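Local coordinates for protein probable zinc protease PqqL (Escherichia coli, PDB 6OFT) that probably acts as a periplasmic zinc-dependent endopeptidase of the M16 family, the chain being the first half of the full-length protein, at residues Gln272-Gln277 against Arg407-Ile412. Sequence-based numbering, arbitrary orientation.
Sequences QSFIEQ and RLWQQI
I275 lays its longer branch across the side chain of L408, the two meeting at about a right angle with I275 CG1 3.9 Å from L408 CB. Backbone separation agrees, the CA atoms of I275 and L408 lying 6.5 Å apart. Beyond CG1, the I275 CD1 methyl reaches the amide end of Q411, where OE1 is 3.4 Å away and NE2 scarcely farther, so it rests on the group as a whole. With CG1 beside the backbone N (chi1 -68°), CG2 of I275 is anti to that N and meets I412 CG1 at 4.1 Å. F274 packs against L408 as well: its ring atom CD1 lies 3.5 Å from L408 CD1, an oblique approach. F274 CE1 comes 3.9 Å from W409 NE1. The phenyl and pyrrole planes are inclined by 28° but slid apart, centroids 5.9 Å distant, so this is a near-parallel pair with little overlap. An alanine in place of F274 would probably leave L408 CD1 and W409 NE1 without their aromatic neighbour and open a gap between helix 271-296 and the L408-W409 backbone. W409 is also packed on L363 and L366 of helix 352-371, and R407 pairs with E271 in a salt bridge at the start of helix 271-296. The contact thus joins that helix to helix 398-408 and the 3-10 segment 409-411, away from the predicted zinc site. With no hydrogen bond between the segments, their cohesion relies on van der Waals packing, mostly apolar and aromatic, with the amide of the exposed Q411 at its margin.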
ATOM      1  N   GLN A 272       9.197  -5.156 -20.007  1.00 25.21           N
ATOM      2  CA  GLN A 272      10.457  -4.906 -19.307  1.00 25.48           C
ATOM      3  C   GLN A 272      10.192  -4.618 -17.815  1.00 28.18           C
ATOM      4  O   GLN A 272      10.859  -5.207 -16.965  1.00 27.95           O
ATOM      5  CB  GLN A 272      11.203  -3.731 -19.979  1.00 27.86           C
ATOM      6  CG  GLN A 272      12.566  -3.391 -19.376  1.00 49.61           C
ATOM      7  CD  GLN A 272      13.130  -2.099 -19.932  1.00 74.11           C
ATOM      8  OE1 GLN A 272      13.153  -1.062 -19.261  1.00 72.44           O
ATOM      9  NE2 GLN A 272      13.603  -2.128 -21.171  1.00 63.43           N
ATOM     10  N   SER A 273       9.200  -3.752 -17.493  1.00 24.24           N
ATOM     11  CA  SER A 273       8.901  -3.424 -16.090  1.00 23.34           C
ATOM     12  C   SER A 273       8.186  -4.581 -15.363  1.00 26.81           C
ATOM     13  O   SER A 273       8.363  -4.731 -14.158  1.00 26.57           O
ATOM     14  CB  SER A 273       8.167  -2.091 -15.961  1.00 25.54           C
ATOM     15  OG  SER A 273       6.922  -2.084 -16.642  1.00 29.49           O
ATOM     16  N   PHE A 274       7.473  -5.450 -16.103  1.00 22.68           N
ATOM     17  CA  PHE A 274       6.858  -6.654 -15.533  1.00 22.57           C
ATOM     18  C   PHE A 274       7.992  -7.589 -15.057  1.00 28.26           C
ATOM     19  O   PHE A 274       7.893  -8.151 -13.971  1.00 27.80           O
ATOM     20  CB  PHE A 274       5.967  -7.382 -16.570  1.00 23.70           C
ATOM     21  CG  PHE A 274       5.272  -8.629 -16.055  1.00 24.40           C
ATOM     22  CD1 PHE A 274       5.910  -9.867 -16.085  1.00 26.94           C
ATOM     23  CD2 PHE A 274       3.985  -8.564 -15.537  1.00 25.17           C
ATOM     24  CE1 PHE A 274       5.269 -11.018 -15.606  1.00 27.66           C
ATOM     25  CE2 PHE A 274       3.349  -9.714 -15.046  1.00 27.44           C
ATOM     26  CZ  PHE A 274       3.992 -10.934 -15.091  1.00 25.48           C
ATOM     27  N   ILE A 275       9.058  -7.740 -15.872  1.00 25.96           N
ATOM     28  CA  ILE A 275      10.218  -8.587 -15.574  1.00 26.24           C
ATOM     29  C   ILE A 275      10.992  -8.035 -14.378  1.00 30.74           C
ATOM     30  O   ILE A 275      11.358  -8.812 -13.499  1.00 31.28           O
ATOM     31  CB  ILE A 275      11.129  -8.814 -16.823  1.00 29.25           C
ATOM     32  CG1 ILE A 275      10.415  -9.669 -17.891  1.00 29.18           C
ATOM     33  CG2 ILE A 275      12.485  -9.446 -16.427  1.00 30.64           C
ATOM     34  CD1 ILE A 275      10.944  -9.467 -19.316  1.00 29.23           C
ATOM     35  N   GLU A 276      11.255  -6.712 -14.354  1.00 28.56           N
ATOM     36  CA  GLU A 276      11.975  -6.038 -13.261  1.00 28.66           C
ATOM     37  C   GLU A 276      11.293  -6.297 -11.918  1.00 33.07           C
ATOM     38  O   GLU A 276      11.973  -6.663 -10.958  1.00 33.10           O
ATOM     39  CB  GLU A 276      12.114  -4.532 -13.539  1.00 30.34           C
ATOM     40  CG  GLU A 276      12.702  -3.718 -12.388  1.00 44.09           C
ATOM     41  CD  GLU A 276      14.062  -3.087 -12.622  1.00 69.92           C
ATOM     42  OE1 GLU A 276      14.335  -2.650 -13.763  1.00 77.70           O
ATOM     43  OE2 GLU A 276      14.853  -3.015 -11.653  1.00 56.08           O
ATOM     44  N   GLN A 277       9.957  -6.139 -11.855  1.00 29.76           N
ATOM     45  CA  GLN A 277       9.192  -6.358 -10.619  1.00 29.75           C
ATOM     46  C   GLN A 277       9.229  -7.827 -10.238  1.00 31.81           C
ATOM     47  O   GLN A 277       9.360  -8.139  -9.056  1.00 30.80           O
ATOM     48  CB  GLN A 277       7.732  -5.866 -10.769  1.00 31.18           C
ATOM     49  CG  GLN A 277       6.902  -5.846  -9.455  1.00 38.45           C
ATOM     50  CD  GLN A 277       6.281  -7.171  -9.021  1.00 48.05           C
ATOM     51  OE1 GLN A 277       6.233  -8.156  -9.765  1.00 44.90           O
ATOM     52  NE2 GLN A 277       5.770  -7.226  -7.791  1.00 32.34           N
ATOM     53  N   ARG A 407       5.331 -16.714 -20.069  1.00 31.46           N
ATOM     54  CA  ARG A 407       6.182 -16.247 -21.159  1.00 30.98           C
ATOM     55  C   ARG A 407       7.361 -15.355 -20.705  1.00 32.90           C
ATOM     56  O   ARG A 407       8.480 -15.588 -21.132  1.00 32.35           O
ATOM     57  CB  ARG A 407       5.331 -15.540 -22.221  1.00 30.19           C
ATOM     58  CG  ARG A 407       6.138 -14.946 -23.377  1.00 40.19           C
ATOM     59  CD  ARG A 407       5.247 -14.377 -24.453  1.00 43.80           C
ATOM     60  NE  ARG A 407       4.429 -13.273 -23.960  1.00 43.30           N
ATOM     61  CZ  ARG A 407       4.770 -11.995 -24.053  1.00 55.93           C
ATOM     62  NH1 ARG A 407       5.918 -11.646 -24.624  1.00 41.24           N
ATOM     63  NH2 ARG A 407       3.966 -11.055 -23.581  1.00 44.57           N
ATOM     64  N   LEU A 408       7.109 -14.309 -19.915  1.00 28.52           N
ATOM     65  CA  LEU A 408       8.167 -13.375 -19.514  1.00 27.65           C
ATOM     66  C   LEU A 408       9.143 -13.920 -18.467  1.00 32.37           C
ATOM     67  O   LEU A 408      10.307 -13.501 -18.470  1.00 31.53           O
ATOM     68  CB  LEU A 408       7.601 -12.019 -19.068  1.00 26.67           C
ATOM     69  CG  LEU A 408       6.846 -11.226 -20.153  1.00 30.76           C
ATOM     70  CD1 LEU A 408       6.306  -9.935 -19.588  1.00 29.80           C
ATOM     71  CD2 LEU A 408       7.735 -10.941 -21.383  1.00 30.29           C
ATOM     72  N   TRP A 409       8.699 -14.846 -17.587  1.00 29.48           N
ATOM     73  CA  TRP A 409       9.591 -15.405 -16.564  1.00 29.39           C
ATOM     74  C   TRP A 409      10.715 -16.259 -17.153  1.00 31.46           C
ATOM     75  O   TRP A 409      11.681 -16.517 -16.446  1.00 29.64           O
ATOM     76  CB  TRP A 409       8.834 -16.191 -15.482  1.00 28.56           C
ATOM     77  CG  TRP A 409       7.974 -15.390 -14.546  1.00 29.21           C
ATOM     78  CD1 TRP A 409       7.933 -14.034 -14.416  1.00 31.76           C
ATOM     79  CD2 TRP A 409       7.060 -15.915 -13.571  1.00 29.11           C
ATOM     80  NE1 TRP A 409       7.051 -13.679 -13.422  1.00 31.04           N
ATOM     81  CE2 TRP A 409       6.497 -14.813 -12.889  1.00 32.54           C
ATOM     82  CE3 TRP A 409       6.662 -17.214 -13.204  1.00 30.70           C
ATOM     83  CZ2 TRP A 409       5.546 -14.966 -11.873  1.00 31.85           C
ATOM     84  CZ3 TRP A 409       5.726 -17.365 -12.192  1.00 31.94           C
ATOM     85  CH2 TRP A 409       5.170 -16.251 -11.547  1.00 32.13           C
ATOM     86  N   GLN A 410      10.640 -16.647 -18.451  1.00 28.47           N
ATOM     87  CA  GLN A 410      11.726 -17.429 -19.058  1.00 29.18           C
ATOM     88  C   GLN A 410      12.976 -16.541 -19.306  1.00 31.13           C
ATOM     89  O   GLN A 410      14.078 -17.055 -19.497  1.00 31.04           O
ATOM     90  CB  GLN A 410      11.267 -18.236 -20.291  1.00 32.39           C
ATOM     91  CG  GLN A 410      10.813 -17.433 -21.504  1.00 55.59           C
ATOM     92  CD  GLN A 410       9.814 -18.166 -22.385  1.00 73.42           C
ATOM     93  OE1 GLN A 410       8.810 -18.732 -21.925  1.00 69.22           O
ATOM     94  NE2 GLN A 410      10.044 -18.135 -23.684  1.00 63.20           N
ATOM     95  N   GLN A 411      12.809 -15.214 -19.187  1.00 25.70           N
ATOM     96  CA  GLN A 411      13.901 -14.239 -19.250  1.00 25.01           C
ATOM     97  C   GLN A 411      14.583 -14.099 -17.863  1.00 26.45           C
ATOM     98  O   GLN A 411      15.634 -13.466 -17.752  1.00 24.82           O
ATOM     99  CB  GLN A 411      13.371 -12.873 -19.726  1.00 26.39           C
ATOM    100  CG  GLN A 411      13.194 -12.836 -21.233  1.00 39.53           C
ATOM    101  CD  GLN A 411      12.564 -11.561 -21.682  1.00 49.33           C
ATOM    102  OE1 GLN A 411      13.189 -10.500 -21.675  1.00 42.73           O
ATOM    103  NE2 GLN A 411      11.305 -11.638 -22.077  1.00 42.57           N
ATOM    104  N   ILE A 412      13.968 -14.671 -16.811  1.00 21.93           N
ATOM    105  CA  ILE A 412      14.519 -14.632 -15.445  1.00 21.04           C
ATOM    106  C   ILE A 412      15.363 -15.877 -15.230  1.00 24.51           C
ATOM    107  O   ILE A 412      14.852 -16.993 -15.308  1.00 25.42           O
ATOM    108  CB  ILE A 412      13.406 -14.454 -14.379  1.00 23.53           C
ATOM    109  CG1 ILE A 412      12.586 -13.165 -14.674  1.00 23.55           C
ATOM    110  CG2 ILE A 412      13.996 -14.458 -12.934  1.00 24.05           C
ATOM    111  CD1 ILE A 412      11.299 -13.043 -13.908  1.00 28.17           C
TER